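Local coordinates for protein cellobiose 2-epimerase (Spirochaeta thermophila DSM 6192, PDB 5ZIG) that probably catalyses the reversible epimerisation of cellobiose to 4-O-beta-D-glucopyranosyl-D-mannose, at residues W345-D350 and W362-E367; R8-Q13 and H340-W345; A321-L326 and C390-R395; D254-W259 and A382-S387. All blocks are in the same frame, centred on the assembly; numbering follows the deposited sequence.

Interaction 1 of 4, residues W345-D350 and W362-E367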
# COMPACT_ATOMS: atom_id res chain seq x y z
N TRP A 345 -6.49 -0.69 16.43
CA TRP A 345 -6.77 0.73 16.27
C TRP A 345 -6.48 1.50 17.55
O TRP A 345 -5.97 2.63 17.50
CB TRP A 345 -8.23 0.96 15.84
CG TRP A 345 -8.49 2.43 15.68
CD1 TRP A 345 -9.19 3.25 16.52
CD2 TRP A 345 -7.99 3.27 14.63
NE1 TRP A 345 -9.19 4.55 16.04
CE2 TRP A 345 -8.45 4.59 14.89
CE3 TRP A 345 -7.21 3.04 13.48
CZ2 TRP A 345 -8.15 5.66 14.05
CZ3 TRP A 345 -6.92 4.10 12.66
CH2 TRP A 345 -7.38 5.41 12.96
N ARG A 346 -6.83 0.92 18.70
CA ARG A 346 -6.50 1.52 19.98
C ARG A 346 -4.99 1.70 20.12
O ARG A 346 -4.52 2.75 20.58
CB ARG A 346 -7.06 0.65 21.11
CG ARG A 346 -7.02 1.28 22.50
CD ARG A 346 -7.55 2.70 22.47
NE ARG A 346 -7.65 3.26 23.82
CZ ARG A 346 -7.84 4.55 24.07
NH1 ARG A 346 -7.95 5.41 23.07
NH2 ARG A 346 -7.93 4.98 25.33
N PHE A 347 -4.21 0.70 19.70
CA PHE A 347 -2.76 0.84 19.75
C PHE A 347 -2.30 2.03 18.92
O PHE A 347 -1.48 2.84 19.37
CB PHE A 347 -2.09 -0.45 19.28
CG PHE A 347 -0.61 -0.45 19.48
CD1 PHE A 347 -0.07 -0.79 20.72
CD2 PHE A 347 0.25 -0.06 18.44
CE1 PHE A 347 1.29 -0.76 20.92
CE2 PHE A 347 1.60 -0.03 18.63
CZ PHE A 347 2.13 -0.39 19.88
N ILE A 348 -2.86 2.17 17.71
CA ILE A 348 -2.51 3.28 16.83
C ILE A 348 -2.84 4.61 17.49
O ILE A 348 -2.02 5.53 17.52
CB ILE A 348 -3.24 3.15 15.49
CG1 ILE A 348 -2.83 1.88 14.75
CG2 ILE A 348 -3.00 4.39 14.63
CD1 ILE A 348 -3.76 1.55 13.57
N MET A 349 -4.08 4.75 17.98
CA MET A 349 -4.49 5.99 18.63
C MET A 349 -3.63 6.29 19.86
O MET A 349 -3.29 7.46 20.11
CB MET A 349 -5.97 5.92 19.03
CG MET A 349 -6.94 5.96 17.84
SD MET A 349 -6.89 7.53 16.95
CE MET A 349 -7.97 8.56 17.94
N ASP A 350 -3.27 5.26 20.62
CA ASP A 350 -2.55 5.47 21.87
C ASP A 350 -1.09 5.86 21.65
O ASP A 350 -0.54 6.68 22.40
CB ASP A 350 -2.60 4.21 22.73
CG ASP A 350 -3.90 4.07 23.46
OD1 ASP A 350 -4.39 5.10 23.97
OD2 ASP A 350 -4.42 2.94 23.53
N TRP A 362 6.80 6.81 12.45
CA TRP A 362 7.16 5.64 11.65
C TRP A 362 7.03 4.35 12.46
O TRP A 362 6.60 3.32 11.94
CB TRP A 362 8.60 5.78 11.13
CG TRP A 362 9.07 4.57 10.40
CD1 TRP A 362 9.44 3.36 10.94
CD2 TRP A 362 9.26 4.44 8.98
NE1 TRP A 362 9.82 2.50 9.94
CE2 TRP A 362 9.73 3.13 8.73
CE3 TRP A 362 9.08 5.32 7.90
CZ2 TRP A 362 10.00 2.67 7.45
CZ3 TRP A 362 9.34 4.85 6.62
CH2 TRP A 362 9.80 3.53 6.41
N ALA A 363 7.44 4.38 13.73
CA ALA A 363 7.47 3.19 14.56
C ALA A 363 7.63 3.56 16.03
O ALA A 363 8.17 4.62 16.38
CB ALA A 363 8.58 2.24 14.13
N VAL A 364 7.12 2.67 16.89
CA VAL A 364 7.25 2.78 18.33
C VAL A 364 7.63 1.42 18.90
O VAL A 364 7.54 0.39 18.22
CB VAL A 364 5.95 3.33 18.96
CG1 VAL A 364 5.66 4.74 18.49
CG2 VAL A 364 4.79 2.43 18.52
N THR A 365 8.06 1.41 20.16
CA THR A 365 8.38 0.15 20.82
C THR A 365 7.08 -0.59 21.10
O THR A 365 6.00 0.00 21.03
CB THR A 365 9.13 0.41 22.14
OG1 THR A 365 8.29 1.18 23.01
CG2 THR A 365 10.40 1.18 21.87
N PRO A 366 7.15 -1.90 21.40
CA PRO A 366 5.91 -2.61 21.77
C PRO A 366 5.15 -1.91 22.87
O PRO A 366 3.91 -1.99 22.93
CB PRO A 366 6.41 -3.99 22.22
CG PRO A 366 7.76 -4.13 21.60
CD PRO A 366 8.34 -2.76 21.54
N GLU A 367 5.87 -1.18 23.72
CA GLU A 367 5.27 -0.37 24.77
C GLU A 367 4.68 0.95 24.26
O GLU A 367 3.85 1.53 24.96
CB GLU A 367 6.32 -0.08 25.85
CG GLU A 367 6.83 -1.33 26.58
CD GLU A 367 7.73 -2.19 25.70
OE1 GLU A 367 8.32 -1.65 24.74
OE2 GLU A 367 7.84 -3.41 25.95
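The ring of Phe347 turns its edge to a run of backbone carbonyls: Pro366 O lies near the ring plane, 3.5 Å from CE1 of Phe347, and Thr365 O approaches the same rim at 4.1 Å from CZ. Val364 comes in obliquely, its CG2 4.0 Å from CE2 of Phe347, and the two side chains slide past each other in opposite directions. One turn further along the Phe347 helix, His351 meets the ring edge-to-face. On the same helix but turned from this contact, Trp345 has CG of Met349 over one face, set toward the rim. The Phe347 side chain leaves its backbone with CG anti to N (chi1 -172°), which swings the ring toward Val364 and the carbonyls of the turn. The contact joins an outer helix of the (alpha/alpha)6 barrel, 336-352, to strand 363-364, an outermost strand of a small antiparallel sheet, and the turn after it. Val364 is bonded through its backbone to Arg313 of the neighbouring strand, and Phe347, Val364 and Pro366 also touch Arg313. Replacing Phe347 by an alanine would probably open a gap between helix and turn, leaving CG2 of Val364 without its apolar partner here. The turn is tied by OG1 of Thr365, which accepts a hydrogen bond from the backbone N of Ser369.

Interaction 2 of 4, residues R8-Q13 and H340-W345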
# COMPACT_ATOMS: atom_id res chain seq x y z
N ARG A 8 -21.23 -2.65 18.94
CA ARG A 8 -21.81 -1.56 18.16
C ARG A 8 -21.35 -0.18 18.64
O ARG A 8 -20.90 0.62 17.80
CB ARG A 8 -23.34 -1.69 18.11
CG ARG A 8 -23.79 -2.41 16.86
CD ARG A 8 -25.28 -2.45 16.67
NE ARG A 8 -25.57 -3.15 15.43
CZ ARG A 8 -25.78 -2.56 14.26
NH1 ARG A 8 -25.74 -1.23 14.17
NH2 ARG A 8 -26.04 -3.29 13.18
N PRO A 9 -21.42 0.16 19.93
CA PRO A 9 -20.87 1.47 20.33
C PRO A 9 -19.36 1.58 20.10
O PRO A 9 -18.88 2.68 19.78
CB PRO A 9 -21.25 1.58 21.82
CG PRO A 9 -21.65 0.21 22.25
CD PRO A 9 -22.10 -0.52 21.04
N THR A 10 -18.59 0.50 20.24
CA THR A 10 -17.16 0.54 19.95
C THR A 10 -16.90 0.88 18.48
O THR A 10 -16.03 1.70 18.16
CB THR A 10 -16.52 -0.81 20.29
OG1 THR A 10 -17.15 -1.36 21.45
CG2 THR A 10 -15.02 -0.66 20.54
N LEU A 11 -17.66 0.27 17.56
CA LEU A 11 -17.45 0.53 16.14
C LEU A 11 -17.83 1.96 15.79
O LEU A 11 -17.11 2.62 15.02
CB LEU A 11 -18.26 -0.47 15.30
CG LEU A 11 -17.80 -1.93 15.38
CD1 LEU A 11 -18.75 -2.84 14.59
CD2 LEU A 11 -16.36 -2.09 14.88
N ARG A 12 -18.94 2.46 16.34
CA ARG A 12 -19.32 3.86 16.11
C ARG A 12 -18.25 4.80 16.60
O ARG A 12 -17.98 5.84 15.98
CB ARG A 12 -20.64 4.19 16.82
CG ARG A 12 -21.84 3.34 16.43
CD ARG A 12 -23.12 4.09 16.78
NE ARG A 12 -23.27 4.17 18.23
CZ ARG A 12 -23.90 3.25 18.95
NH1 ARG A 12 -24.42 2.18 18.34
NH2 ARG A 12 -24.01 3.38 20.27
N GLN A 13 -17.65 4.48 17.74
CA GLN A 13 -16.56 5.29 18.26
C GLN A 13 -15.38 5.31 17.27
O GLN A 13 -14.89 6.38 16.90
CB GLN A 13 -16.15 4.77 19.64
CG GLN A 13 -15.04 5.55 20.36
CD GLN A 13 -15.27 7.04 20.34
OE1 GLN A 13 -16.41 7.52 20.34
NE2 GLN A 13 -14.17 7.80 20.34
N HIS A 340 -9.92 -7.80 17.27
CA HIS A 340 -8.54 -7.58 16.88
C HIS A 340 -8.36 -6.20 16.24
O HIS A 340 -7.53 -5.41 16.68
CB HIS A 340 -8.11 -8.72 15.95
CG HIS A 340 -8.00 -10.05 16.65
ND1 HIS A 340 -7.54 -10.19 17.95
CD2 HIS A 340 -8.28 -11.31 16.23
CE1 HIS A 340 -7.54 -11.46 18.29
NE2 HIS A 340 -7.98 -12.17 17.26
N ALA A 341 -9.18 -5.89 15.23
CA ALA A 341 -9.16 -4.56 14.62
C ALA A 341 -9.26 -3.46 15.67
O ALA A 341 -8.43 -2.55 15.71
CB ALA A 341 -10.30 -4.42 13.61
N CYS A 342 -10.29 -3.52 16.51
CA CYS A 342 -10.42 -2.55 17.59
C CYS A 342 -9.15 -2.47 18.42
O CYS A 342 -8.68 -1.38 18.74
CB CYS A 342 -11.63 -2.89 18.48
SG CYS A 342 -13.28 -2.93 17.66
N THR A 343 -8.56 -3.63 18.76
CA THR A 343 -7.32 -3.65 19.53
C THR A 343 -6.20 -2.93 18.79
O THR A 343 -5.45 -2.14 19.38
CB THR A 343 -6.92 -5.09 19.84
OG1 THR A 343 -7.82 -5.64 20.81
CG2 THR A 343 -5.49 -5.18 20.38
N VAL A 344 -6.04 -3.23 17.50
CA VAL A 344 -4.98 -2.59 16.72
C VAL A 344 -5.23 -1.10 16.63
O VAL A 344 -4.30 -0.29 16.78
CB VAL A 344 -4.88 -3.25 15.32
CG1 VAL A 344 -4.12 -2.34 14.35
CG2 VAL A 344 -4.17 -4.59 15.44
N TRP A 345 -6.49 -0.69 16.43
CA TRP A 345 -6.77 0.73 16.27
C TRP A 345 -6.48 1.50 17.55
O TRP A 345 -5.97 2.63 17.50
CB TRP A 345 -8.23 0.96 15.84
CG TRP A 345 -8.49 2.43 15.68
CD1 TRP A 345 -9.19 3.25 16.52
CD2 TRP A 345 -7.99 3.27 14.63
NE1 TRP A 345 -9.19 4.55 16.04
CE2 TRP A 345 -8.45 4.59 14.89
CE3 TRP A 345 -7.21 3.04 13.48
CZ2 TRP A 345 -8.15 5.66 14.05
CZ3 TRP A 345 -6.92 4.10 12.66
CH2 TRP A 345 -7.38 5.41 12.96
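Cys342 points its sulfur between two side chains of the N-terminal helix: SG of Cys342 stands 4.1 Å from CG2 of Thr10 and 4.2 Å from CD2 of Leu11. Both touches are made by methyl groups, so the sulfur is met as an apolar atom. The Leu11 side is the well-packed one. Its branch tip reaches Cys342, while the same side chain also touches Ile397, Ile400 and Leu401 of helix 384-402; Leu7 and Ile14 also touch Cys342. The Thr10 side is looser and lies toward solvent. There CG2 stands anti to the backbone N, directed at the sulfur, and OG1 (chi1 -36°) lies beside the N, where it makes a weak hydrogen bond to Thr6 O. Thr10 and Cys342 are the nearest pair, their CA atoms 7.8 Å apart. Trp345, one turn on from Cys342, continues the seam against Ile14 and Leu18, and its NE1 is held by Glu17. Helices 7-31 and 336-352 thus meet as neighbours in the outer ring, bringing the first helix against the last outer helix and closing the circle of an (alpha/alpha)6 barrel.

Interaction 3 of 4, residues A321-L326 and C390-R395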
# COMPACT_ATOMS: atom_id res chain seq x y z
N ALA A 321 -2.90 -4.14 9.40
CA ALA A 321 -3.54 -5.12 10.27
C ALA A 321 -4.96 -4.69 10.61
O ALA A 321 -5.86 -5.53 10.70
CB ALA A 321 -2.69 -5.32 11.52
N PHE A 322 -5.19 -3.38 10.74
CA PHE A 322 -6.55 -2.88 10.96
C PHE A 322 -7.48 -3.22 9.79
O PHE A 322 -8.54 -3.84 9.98
CB PHE A 322 -6.50 -1.37 11.21
CG PHE A 322 -7.82 -0.73 11.39
CD1 PHE A 322 -8.63 -1.08 12.49
CD2 PHE A 322 -8.28 0.22 10.50
CE1 PHE A 322 -9.87 -0.48 12.67
CE2 PHE A 322 -9.52 0.82 10.66
CZ PHE A 322 -10.32 0.47 11.76
N VAL A 323 -7.10 -2.85 8.56
CA VAL A 323 -7.96 -3.14 7.41
C VAL A 323 -8.10 -4.63 7.23
O VAL A 323 -9.19 -5.13 6.92
CB VAL A 323 -7.42 -2.46 6.14
CG1 VAL A 323 -8.40 -2.64 5.01
CG2 VAL A 323 -7.21 -0.98 6.41
N GLY A 324 -7.04 -5.38 7.51
CA GLY A 324 -7.09 -6.81 7.33
C GLY A 324 -8.04 -7.49 8.29
O GLY A 324 -8.71 -8.45 7.92
N PHE A 325 -8.11 -7.00 9.54
CA PHE A 325 -8.98 -7.63 10.51
C PHE A 325 -10.45 -7.33 10.21
O PHE A 325 -11.31 -8.19 10.40
CB PHE A 325 -8.59 -7.19 11.93
CG PHE A 325 -7.33 -7.83 12.43
CD1 PHE A 325 -7.12 -9.19 12.25
CD2 PHE A 325 -6.37 -7.09 13.08
CE1 PHE A 325 -5.96 -9.80 12.70
CE2 PHE A 325 -5.22 -7.68 13.55
CZ PHE A 325 -5.01 -9.03 13.36
N LEU A 326 -10.74 -6.11 9.74
CA LEU A 326 -12.10 -5.79 9.31
C LEU A 326 -12.53 -6.66 8.14
O LEU A 326 -13.66 -7.17 8.10
CB LEU A 326 -12.19 -4.32 8.95
CG LEU A 326 -11.93 -3.29 10.06
CD1 LEU A 326 -12.01 -1.90 9.45
CD2 LEU A 326 -12.91 -3.43 11.27
N CYS A 390 -8.02 4.72 7.07
CA CYS A 390 -9.16 5.49 7.52
C CYS A 390 -10.32 5.39 6.54
O CYS A 390 -11.48 5.21 6.95
CB CYS A 390 -8.75 6.96 7.72
SG CYS A 390 -7.57 7.26 9.06
N LEU A 391 -10.03 5.52 5.24
CA LEU A 391 -11.09 5.42 4.23
C LEU A 391 -11.66 4.01 4.16
O LEU A 391 -12.87 3.83 4.10
CB LEU A 391 -10.55 5.84 2.86
CG LEU A 391 -10.29 7.35 2.73
CD1 LEU A 391 -9.31 7.62 1.59
CD2 LEU A 391 -11.58 8.16 2.54
N GLU A 392 -10.79 3.00 4.18
CA GLU A 392 -11.26 1.62 4.22
C GLU A 392 -12.03 1.34 5.52
O GLU A 392 -13.08 0.69 5.49
CB GLU A 392 -10.08 0.66 4.08
CG GLU A 392 -9.58 0.52 2.63
CD GLU A 392 -10.57 -0.20 1.72
OE1 GLU A 392 -11.20 -1.20 2.17
OE2 GLU A 392 -10.72 0.22 0.55
N GLY A 393 -11.51 1.81 6.66
CA GLY A 393 -12.24 1.63 7.92
C GLY A 393 -13.62 2.26 7.89
O GLY A 393 -14.60 1.65 8.33
N MET A 394 -13.73 3.47 7.35
CA MET A 394 -15.01 4.17 7.38
C MET A 394 -16.05 3.45 6.54
O MET A 394 -17.19 3.24 6.98
CB MET A 394 -14.83 5.61 6.89
CG MET A 394 -14.32 6.54 7.97
SD MET A 394 -14.30 8.25 7.42
CE MET A 394 -12.74 8.30 6.56
N ARG A 395 -15.67 3.05 5.32
CA ARG A 395 -16.61 2.38 4.45
C ARG A 395 -17.00 1.02 5.00
O ARG A 395 -18.18 0.63 4.93
CB ARG A 395 -16.04 2.22 3.05
CG ARG A 395 -17.11 2.24 1.96
CD ARG A 395 -16.60 1.61 0.68
NE ARG A 395 -16.00 0.29 0.89
CZ ARG A 395 -14.70 0.03 0.80
NH1 ARG A 395 -13.85 1.01 0.50
NH2 ARG A 395 -14.24 -1.20 1.01
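This is a buried packing contact between two neighbouring helices of the inner ring of the (alpha/alpha)6 barrel, 315-332 and 384-402, running in the same direction. Their short axes pass 9.6 Å apart with a crossing angle of 23°, and the backbones come nearest at Val323 and Gly393. Gly393 offers bare backbone to two side chains: CE2 of Phe322 lies 3.9 Å from CA of Gly393, and CD1 of Leu326 reaches the same CA at 3.9 Å. CD1 of Leu326 also sits over one face of the Phe322 ring, toward its rim, so the two residues fill the groove together. Beside them Val323 crosses the Glu392 stem at about a right angle, its CG1 3.8 Å from CB of Glu392. CG1 is anti to the backbone N of Val323 (chi1 -174°), which turns both methyls toward that stem. The Glu392 chain then bends at chi2, and Arg395 grips its carboxylate end-on, NH1 and NH2 each taking one oxygen from above the carboxylate plane, with NH1 of Arg395 3.2 Å from OE2 of Glu392; Arg396 NE forms a salt bridge with OE1. Shortening Glu392 to an alanine would probably leave both arginines without their carboxylate mate and take the CG cover from CG1 of Val323, the CB contact remaining. Glu392 thus turns hydrocarbon to the neighbouring helix and carries at its tip a charge probably well balanced by two arginines.

Interaction 4 of 4, residues D254-W259 and A382-S387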
# COMPACT_ATOMS: atom_id res chain seq x y z
N ASP A 254 1.85 -9.99 5.01
CA ASP A 254 0.89 -11.08 5.13
C ASP A 254 -0.52 -10.52 5.27
O ASP A 254 -1.40 -10.82 4.46
CB ASP A 254 1.22 -11.97 6.33
CG ASP A 254 2.35 -12.95 6.05
OD1 ASP A 254 2.99 -12.87 4.98
OD2 ASP A 254 2.61 -13.78 6.92
N ILE A 255 -0.74 -9.68 6.29
CA ILE A 255 -2.08 -9.16 6.54
C ILE A 255 -2.53 -8.29 5.37
O ILE A 255 -3.65 -8.45 4.87
CB ILE A 255 -2.17 -8.44 7.92
CG1 ILE A 255 -3.61 -8.05 8.30
CG2 ILE A 255 -1.39 -7.15 8.02
CD1 ILE A 255 -4.56 -9.18 8.38
N GLU A 256 -1.63 -7.43 4.85
CA GLU A 256 -2.01 -6.60 3.71
C GLU A 256 -2.50 -7.45 2.54
O GLU A 256 -3.51 -7.13 1.89
CB GLU A 256 -0.84 -5.72 3.28
CG GLU A 256 -1.23 -4.47 2.51
CD GLU A 256 -0.03 -3.69 1.99
OE1 GLU A 256 1.11 -4.14 2.19
OE2 GLU A 256 -0.23 -2.63 1.37
N ALA A 257 -1.82 -8.57 2.27
CA ALA A 257 -2.19 -9.33 1.07
C ALA A 257 -3.59 -9.92 1.18
O ALA A 257 -4.32 -9.96 0.19
CB ALA A 257 -1.17 -10.42 0.79
N THR A 258 -4.00 -10.33 2.39
CA THR A 258 -5.31 -10.97 2.52
C THR A 258 -6.42 -10.06 2.01
O THR A 258 -7.30 -10.51 1.27
CB THR A 258 -5.58 -11.38 3.96
OG1 THR A 258 -5.65 -10.21 4.77
CG2 THR A 258 -4.48 -12.31 4.48
N TRP A 259 -6.37 -8.77 2.35
CA TRP A 259 -7.47 -7.96 1.89
C TRP A 259 -7.28 -7.45 0.46
O TRP A 259 -8.27 -7.36 -0.27
CB TRP A 259 -7.78 -6.82 2.86
CG TRP A 259 -6.85 -5.67 2.97
CD1 TRP A 259 -5.75 -5.57 3.79
CD2 TRP A 259 -6.98 -4.40 2.34
NE1 TRP A 259 -5.19 -4.33 3.68
CE2 TRP A 259 -5.93 -3.59 2.80
CE3 TRP A 259 -7.92 -3.86 1.44
CZ2 TRP A 259 -5.76 -2.27 2.36
CZ3 TRP A 259 -7.75 -2.56 1.02
CH2 TRP A 259 -6.67 -1.78 1.48
N ALA A 382 4.65 8.16 3.14
CA ALA A 382 3.84 9.23 2.61
C ALA A 382 2.49 9.21 3.30
O ALA A 382 2.40 8.84 4.47
CB ALA A 382 3.71 9.09 1.09
N SER A 383 1.46 9.62 2.62
CA SER A 383 0.15 9.70 3.18
C SER A 383 -0.84 8.59 2.83
O SER A 383 -1.94 8.71 3.14
CB SER A 383 -0.46 11.02 2.81
OG SER A 383 -0.82 11.05 1.51
N TYR A 384 -0.37 7.51 2.25
CA TYR A 384 -1.19 6.42 1.77
C TYR A 384 -1.65 5.32 2.73
O TYR A 384 -2.78 5.10 2.82
CB TYR A 384 -0.57 5.86 0.49
CG TYR A 384 -0.67 4.42 0.22
CD1 TYR A 384 -1.69 3.90 -0.52
CD2 TYR A 384 0.31 3.61 0.61
CE1 TYR A 384 -1.74 2.57 -0.82
CE2 TYR A 384 0.30 2.30 0.31
CZ TYR A 384 -0.73 1.77 -0.41
OH TYR A 384 -0.67 0.45 -0.66
N HIS A 385 -0.77 4.67 3.42
CA HIS A 385 -1.14 3.59 4.29
C HIS A 385 -2.21 3.99 5.33
O HIS A 385 -3.22 3.35 5.45
CB HIS A 385 0.10 2.99 4.93
CG HIS A 385 0.85 2.01 4.08
ND1 HIS A 385 0.41 0.74 3.82
CD2 HIS A 385 2.06 2.10 3.49
CE1 HIS A 385 1.29 0.10 3.09
NE2 HIS A 385 2.30 0.90 2.89
N ASN A 386 -1.96 5.07 6.04
CA ASN A 386 -2.86 5.56 7.05
C ASN A 386 -4.14 6.20 6.52
O ASN A 386 -5.16 5.92 7.05
CB ASN A 386 -2.16 6.38 8.15
CG ASN A 386 -1.47 7.63 7.65
OD1 ASN A 386 -1.60 8.02 6.53
ND2 ASN A 386 -0.75 8.28 8.55
N SER A 387 -4.08 7.02 5.48
CA SER A 387 -5.27 7.56 4.92
C SER A 387 -6.14 6.43 4.39
O SER A 387 -7.31 6.45 4.57
CB SER A 387 -5.05 8.48 3.78
OG SER A 387 -4.61 9.73 4.17
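Glu256 lays one carboxylate oxygen against the edge of the His385 imidazole, OE2 of Glu256 lying near the ring plane and 3.6 Å from CE1 of His385. Carboxylate and ring planes are inclined by 55°, and the two side chains cross at about a right angle. Glu256 and Tyr384 approach from opposite directions, OE2 of Glu256 stopping 3.7 Å from OH of Tyr384, too far for a bond. The extended chain of Glu256 (chi2 -174°) brings OE2 about halfway toward the His385 backbone, and the His385 side chain covers the rest. Tyr384 in turn covers His385: CE2 of Tyr384 is centred over one imidazole face, 3.5 Å above its plane. Trp316 also meets the His385 ring. Each polar end is held by a partner beyond these two segments, Glu256 OE2 by a salt bridge to Arg388, Tyr384 OH by Glu199, and His385 ND1 by Glu320. The setting is the middle of the barrel, where enzymes of this family bind their sugar. The chemistry implies that each group is oriented by its own outside partner, which probably keeps the buried polar cluster in place with little direct bonding between Glu256, Tyr384 and His385.

The four contacts follow the barrel from its centre to its outer wall. Interaction 4 lies about 4 Å from the chain's centre, in the polar interior where the family has its active site. Interaction 3 is about 9 Å from it, centre to centre, and shares helix 384-402; Trp259 joins them, its CE2 3.4 Å from CG1 of Val323. At interaction 3 a 1,2-ethanediol, probably from the crystallisation liquor, comes within about 3 Å of the Glu392 side chain, nearest atoms. Interaction 2, about 10 Å from interaction 3 between centres, is the next layer out: CB of Ala341 packs 3.6 Å from CD2 of Leu326. Interaction 1 continues along helix 336-352, sharing Trp345, whose CB touches CE1 of Phe322 at 3.9 Å.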